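Endonuclease EndoMS (PDB 5GKF) is a DNA-binding endonuclease of the NucS family, predicted to cleave the single-stranded 3' and 5' extremities of branched DNA. Local coordinates at residues 149-154 with 167-172; 157-162 with 198-203. The protein carries 1 engineered substitution. All coordinates share one frame; numbering follows the deposited sequence.

Overall arrangement
Both interactions lie in the C-terminal nuclease domain, of the PDDEXK clan, and their centres are about 16 Å apart. Their segments alternate along the chain: 149-154, 157-162, 167-172, then 198-203. Interaction 1 pairs strand 150-158 with strand 163-170, a hairpin at the outer margin of the mixed five-stranded sheet; interaction 2 packs the turn of that same hairpin against helix 187-204. They meet directly, with Leu167 CD2 3.5 Å from Ile159 CD1 and Leu167 CD1 3.8 Å from Leu200 CD1. One hairpin thus joins the sheet margin to a helix, and the turn lies close to bound DNA and to the second subunit.

Interaction 1 (149-154 with 167-172); sequences GFKPLF and LGRDSD
The outer beta hairpin of the nuclease-domain sheet pairs Lys151 with Arg169 and Phe154 with Leu167, in strands inclined at 155° between their N-to-C directions. Lys151 N donates to Arg169 O at 2.9 Å and Arg169 N returns a bond to Lys151 O at 2.8 Å, the reciprocal pattern of an antiparallel hydrogen-bonded pair. Beyond Pro152 the register slips by one residue: Leu153 N and Phe154 N both donate to Leu167 O, each at 3.0 Å and in its carbonyl plane, which defines a classic beta bulge. Leu167 N closes the pair on Phe154 O. Gly168 pairs with Pro152 next to the bulge, and its CA makes a CA-H...O contact with Lys151 O. Phe150 CD1 comes to 3.3 Å from Arg169 O because chi1 (165°) places CG beside the carbonyl carbon, while the ring also packs on Val176, Leu178 and Ile139. On the other face, Lys151 and Arg169 run side by side, pointing the same way, and Leu153 CD1 meets Arg169 CG at 3.9 Å. Asp170 turns its carboxylate away from segment 149-154, with OD1 in a salt bridge to Arg209 and OD2 accepting from Asn174 N.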
loop_
_atom_site.group_PDB
_atom_site.type_symbol
_atom_site.label_atom_id
_atom_site.label_comp_id
_atom_site.label_asym_id
_atom_site.label_seq_id
_atom_site.Cartn_x
_atom_site.Cartn_y
_atom_site.Cartn_z
ATOM N N GLY A 149 -2.875 4.722 37.913
ATOM C CA GLY A 149 -4.072 5.530 38.037
ATOM C C GLY A 149 -4.409 6.165 36.706
ATOM O O GLY A 149 -4.575 7.385 36.590
ATOM N N PHE A 150 -4.472 5.321 35.688
ATOM C CA PHE A 150 -4.954 5.737 34.395
ATOM C C PHE A 150 -6.151 4.864 34.060
ATOM O O PHE A 150 -6.066 3.634 34.086
ATOM C CB PHE A 150 -3.856 5.629 33.336
ATOM C CG PHE A 150 -4.365 5.703 31.929
ATOM C CD1 PHE A 150 -4.721 6.909 31.377
ATOM C CD2 PHE A 150 -4.491 4.553 31.164
ATOM C CE1 PHE A 150 -5.199 6.967 30.096
ATOM C CE2 PHE A 150 -4.963 4.609 29.883
ATOM C CZ PHE A 150 -5.319 5.815 29.349
ATOM N N LYS A 151 -7.277 5.509 33.792
ATOM C CA LYS A 151 -8.497 4.794 33.473
ATOM C C LYS A 151 -8.875 5.025 32.015
ATOM O O LYS A 151 -9.130 6.166 31.606
ATOM C CB LYS A 151 -9.644 5.224 34.394
ATOM C CG LYS A 151 -10.870 4.316 34.302
ATOM C CD LYS A 151 -11.814 4.535 35.459
ATOM C CE LYS A 151 -13.178 5.009 34.980
ATOM N NZ LYS A 151 -13.632 6.264 35.661
ATOM N N PRO A 152 -8.852 3.942 31.215
ATOM C CA PRO A 152 -9.341 3.884 29.834
ATOM C C PRO A 152 -10.862 3.703 29.737
ATOM O O PRO A 152 -11.458 2.904 30.489
ATOM C CB PRO A 152 -8.612 2.657 29.263
ATOM C CG PRO A 152 -7.984 1.932 30.473
ATOM C CD PRO A 152 -8.501 2.602 31.706
ATOM N N LEU A 153 -11.469 4.369 28.760
ATOM C CA LEU A 153 -12.925 4.352 28.602
ATOM C C LEU A 153 -13.296 3.948 27.196
ATOM O O LEU A 153 -14.013 2.976 26.995
ATOM C CB LEU A 153 -13.552 5.709 28.945
ATOM C CG LEU A 153 -13.163 6.284 30.313
ATOM C CD1 LEU A 153 -13.702 7.672 30.474
ATOM C CD2 LEU A 153 -13.658 5.398 31.433
ATOM N N PHE A 154 -12.834 4.711 26.217
ATOM C CA PHE A 154 -13.244 4.478 24.838
ATOM C C PHE A 154 -12.104 4.026 23.939
ATOM O O PHE A 154 -10.953 4.431 24.139
ATOM C CB PHE A 154 -13.869 5.748 24.276
ATOM C CG PHE A 154 -14.976 6.272 25.108
ATOM C CD1 PHE A 154 -14.805 7.415 25.865
ATOM C CD2 PHE A 154 -16.189 5.595 25.168
ATOM C CE1 PHE A 154 -15.836 7.895 26.643
ATOM C CE2 PHE A 154 -17.217 6.058 25.945
ATOM C CZ PHE A 154 -17.041 7.215 26.683
ATOM N N LEU A 167 -9.274 6.820 24.471
ATOM C CA LEU A 167 -9.610 8.002 25.242
ATOM C C LEU A 167 -9.909 7.608 26.699
ATOM O O LEU A 167 -10.632 6.648 26.959
ATOM C CB LEU A 167 -10.797 8.711 24.593
ATOM C CG LEU A 167 -11.149 10.133 25.023
ATOM C CD1 LEU A 167 -9.968 11.083 24.887
ATOM C CD2 LEU A 167 -12.302 10.616 24.201
ATOM N N GLY A 168 -9.364 8.353 27.648
ATOM C CA GLY A 168 -9.614 8.076 29.052
ATOM C C GLY A 168 -9.289 9.242 29.977
ATOM O O GLY A 168 -9.167 10.402 29.529
ATOM N N ARG A 169 -9.186 8.930 31.272
ATOM C CA ARG A 169 -8.846 9.905 32.312
ATOM C C ARG A 169 -7.569 9.525 33.047
ATOM O O ARG A 169 -7.186 8.354 33.074
ATOM C CB ARG A 169 -9.960 10.009 33.335
ATOM C CG ARG A 169 -11.364 9.774 32.832
ATOM C CD ARG A 169 -12.305 9.870 34.023
ATOM N NE ARG A 169 -11.832 10.887 34.973
ATOM C CZ ARG A 169 -12.139 12.185 34.920
ATOM N NH1 ARG A 169 -12.933 12.648 33.964
ATOM N NH2 ARG A 169 -11.653 13.022 35.827
ATOM N N ASP A 170 -6.911 10.499 33.661
ATOM C CA ASP A 170 -5.786 10.170 34.527
ATOM C C ASP A 170 -6.193 10.355 35.997
ATOM O O ASP A 170 -7.316 10.769 36.283
ATOM C CB ASP A 170 -4.554 11.006 34.165
ATOM C CG ASP A 170 -4.720 12.480 34.485
ATOM O OD1 ASP A 170 -3.855 13.293 34.084
ATOM O OD2 ASP A 170 -5.713 12.830 35.144
ATOM N N SER A 171 -5.289 10.053 36.924
ATOM C CA SER A 171 -5.622 10.067 38.351
ATOM C C SER A 171 -5.936 11.466 38.920
ATOM O O SER A 171 -6.555 11.588 39.971
ATOM C CB SER A 171 -4.476 9.439 39.154
ATOM O OG SER A 171 -3.326 10.273 39.137
ATOM N N ASP A 172 -5.480 12.510 38.237
ATOM C CA ASP A 172 -5.636 13.897 38.688
ATOM C C ASP A 172 -6.849 14.590 38.061
ATOM O O ASP A 172 -6.987 15.822 38.136
ATOM C CB ASP A 172 -4.367 14.711 38.396
ATOM C CG ASP A 172 -3.230 14.390 39.352
ATOM O OD1 ASP A 172 -3.203 13.256 39.880
ATOM O OD2 ASP A 172 -2.362 15.266 39.573
#

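Interaction 2 (157-162 with 198-203); sequences KAIGTG and EILREE
Ile159 and Leu200 cross at about a right angle, and this apolar meeting is one of two that join the hairpin turn to helix 187-204. Ile159 CG1 sits against the branch point of the leucine, 3.7 Å from Leu200 CG, and lies near both of its methyls; Ile159 CD1 is 4.0 Å from both Leu200 CD1 and Leu200 CD2. Leu200 achieves this although its CB does not aim at the turn: with CG anti to the carbonyl carbon (chi1 -82°), the branched end swings back to Ile159. Cutting Leu200 back to an alanine is likely to leave CG1 and CD1 of Ile159 without their helix partner and open a gap beside Leu167, which packs on both residues.

The second meeting involves Ile199, which points toward the turn and divides its two branches. Ile199 CG2 touches Ile159 CG2 at 3.6 Å, the two side chains lying oblique to one another. The longer branch takes Ile199 CD1 to Thr161 CB, also at 3.6 Å, and here the side chains cross nearly perpendicularly. No hydrogen bond links the segments; the contact is mainly apolar side-chain packing. Thr161 uses its OG1 for a bond to Arg223 of the second subunit, and Ile199 packs on Lys227 of that subunit. Ala158 lies against a phosphate of the bound DNA. The turn itself is held by Ile159 N donating to Gly162 O at 3.0 Å. Such packing of a helix over a hairpin belongs to the alpha/beta core of a PDDEXK-type nuclease, here beside the dimer interface and the DNA.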
loop_
_atom_site.group_PDB
_atom_site.type_symbol
_atom_site.label_atom_id
_atom_site.label_comp_id
_atom_site.label_asym_id
_atom_site.label_seq_id
_atom_site.Cartn_x
_atom_site.Cartn_y
_atom_site.Cartn_z
ATOM N N LYS A 157 -12.795 5.992 19.239
ATOM C CA LYS A 157 -13.939 6.863 19.540
ATOM C C LYS A 157 -13.995 8.096 18.644
ATOM O O LYS A 157 -13.030 8.851 18.572
ATOM C CB LYS A 157 -13.876 7.304 21.015
ATOM C CG LYS A 157 -14.833 8.411 21.420
ATOM C CD LYS A 157 -16.294 7.992 21.321
ATOM C CE LYS A 157 -17.203 9.216 21.503
ATOM N NZ LYS A 157 -18.557 9.063 20.882
ATOM N N ALA A 158 -15.128 8.319 17.986
ATOM C CA ALA A 158 -15.294 9.555 17.218
ATOM C C ALA A 158 -15.394 10.776 18.148
ATOM O O ALA A 158 -16.268 10.877 18.994
ATOM C CB ALA A 158 -16.516 9.472 16.319
ATOM N N ILE A 159 -14.457 11.693 17.963
ATOM C CA ILE A 159 -14.388 12.950 18.666
ATOM C C ILE A 159 -15.159 13.839 17.687
ATOM O O ILE A 159 -15.765 13.311 16.764
ATOM C CB ILE A 159 -12.878 13.319 18.954
ATOM C CG1 ILE A 159 -12.660 13.584 20.435
ATOM C CG2 ILE A 159 -12.292 14.411 18.058
ATOM C CD1 ILE A 159 -13.106 12.428 21.275
ATOM N N GLY A 160 -15.197 15.142 17.846
ATOM C CA GLY A 160 -15.979 15.914 16.898
ATOM C C GLY A 160 -15.557 15.681 15.453
ATOM O O GLY A 160 -16.344 15.294 14.577
ATOM N N THR A 161 -14.278 15.909 15.227
ATOM C CA THR A 161 -13.674 15.797 13.923
ATOM C C THR A 161 -12.416 14.929 14.075
ATOM O O THR A 161 -11.453 15.316 14.749
ATOM C CB THR A 161 -13.382 17.202 13.370
ATOM O OG1 THR A 161 -14.568 17.705 12.747
ATOM C CG2 THR A 161 -12.260 17.185 12.353
ATOM N N GLY A 162 -12.439 13.743 13.473
ATOM C CA GLY A 162 -11.421 12.734 13.753
ATOM C C GLY A 162 -11.851 11.604 14.696
ATOM O O GLY A 162 -12.804 11.739 15.470
ATOM N N GLU A 198 -6.503 19.243 20.594
ATOM C CA GLU A 198 -7.043 20.575 20.381
ATOM C C GLU A 198 -8.556 20.547 20.425
ATOM O O GLU A 198 -9.186 21.285 21.189
ATOM C CB GLU A 198 -6.535 21.155 19.058
ATOM C CG GLU A 198 -5.305 22.012 19.292
ATOM C CD GLU A 198 -4.590 22.415 18.036
ATOM O OE1 GLU A 198 -5.226 22.431 16.956
ATOM O OE2 GLU A 198 -3.377 22.702 18.146
ATOM N N ILE A 199 -9.126 19.665 19.620
ATOM C CA ILE A 199 -10.567 19.538 19.508
ATOM C C ILE A 199 -11.240 19.193 20.853
ATOM O O ILE A 199 -12.340 19.656 21.133
ATOM C CB ILE A 199 -10.885 18.501 18.424
ATOM C CG1 ILE A 199 -10.576 19.110 17.055
ATOM C CG2 ILE A 199 -12.318 17.978 18.537
ATOM C CD1 ILE A 199 -11.031 18.279 15.894
ATOM N N LEU A 200 -10.553 18.423 21.693
ATOM C CA LEU A 200 -11.025 18.116 23.043
ATOM C C LEU A 200 -10.823 19.256 24.048
ATOM O O LEU A 200 -11.640 19.388 24.952
ATOM C CB LEU A 200 -10.341 16.847 23.564
ATOM C CG LEU A 200 -11.052 15.610 23.023
ATOM C CD1 LEU A 200 -10.182 14.405 23.104
ATOM C CD2 LEU A 200 -12.327 15.384 23.791
ATOM N N ARG A 201 -9.760 20.064 23.911
ATOM C CA ARG A 201 -9.579 21.256 24.768
ATOM C C ARG A 201 -10.713 22.278 24.526
ATOM O O ARG A 201 -11.119 23.020 25.431
ATOM C CB ARG A 201 -8.217 21.938 24.540
ATOM C CG ARG A 201 -6.996 21.270 25.187
ATOM C CD ARG A 201 -5.773 22.223 25.208
ATOM N NE ARG A 201 -4.484 21.524 25.126
ATOM C CZ ARG A 201 -3.878 20.899 26.141
ATOM N NH1 ARG A 201 -4.450 20.872 27.340
ATOM N NH2 ARG A 201 -2.700 20.289 25.958
ATOM N N GLU A 202 -11.221 22.304 23.297
ATOM C CA GLU A 202 -12.374 23.127 22.945
ATOM C C GLU A 202 -13.526 22.943 23.929
ATOM O O GLU A 202 -14.203 23.921 24.307
ATOM C CB GLU A 202 -12.855 22.798 21.540
ATOM C CG GLU A 202 -12.242 23.644 20.445
ATOM C CD GLU A 202 -12.967 23.434 19.122
ATOM O OE1 GLU A 202 -12.405 23.796 18.068
ATOM O OE2 GLU A 202 -14.102 22.901 19.139
ATOM N N GLU A 203 -13.738 21.695 24.345
ATOM C CA GLU A 203 -14.780 21.404 25.315
ATOM C C GLU A 203 -14.263 21.425 26.752
ATOM O O GLU A 203 -14.616 22.302 27.527
ATOM C CB GLU A 203 -15.447 20.063 25.022
ATOM C CG GLU A 203 -16.834 19.996 25.629
ATOM C CD GLU A 203 -17.752 18.989 24.954
ATOM O OE1 GLU A 203 -17.826 17.837 25.436
ATOM O OE2 GLU A 203 -18.412 19.357 23.953
#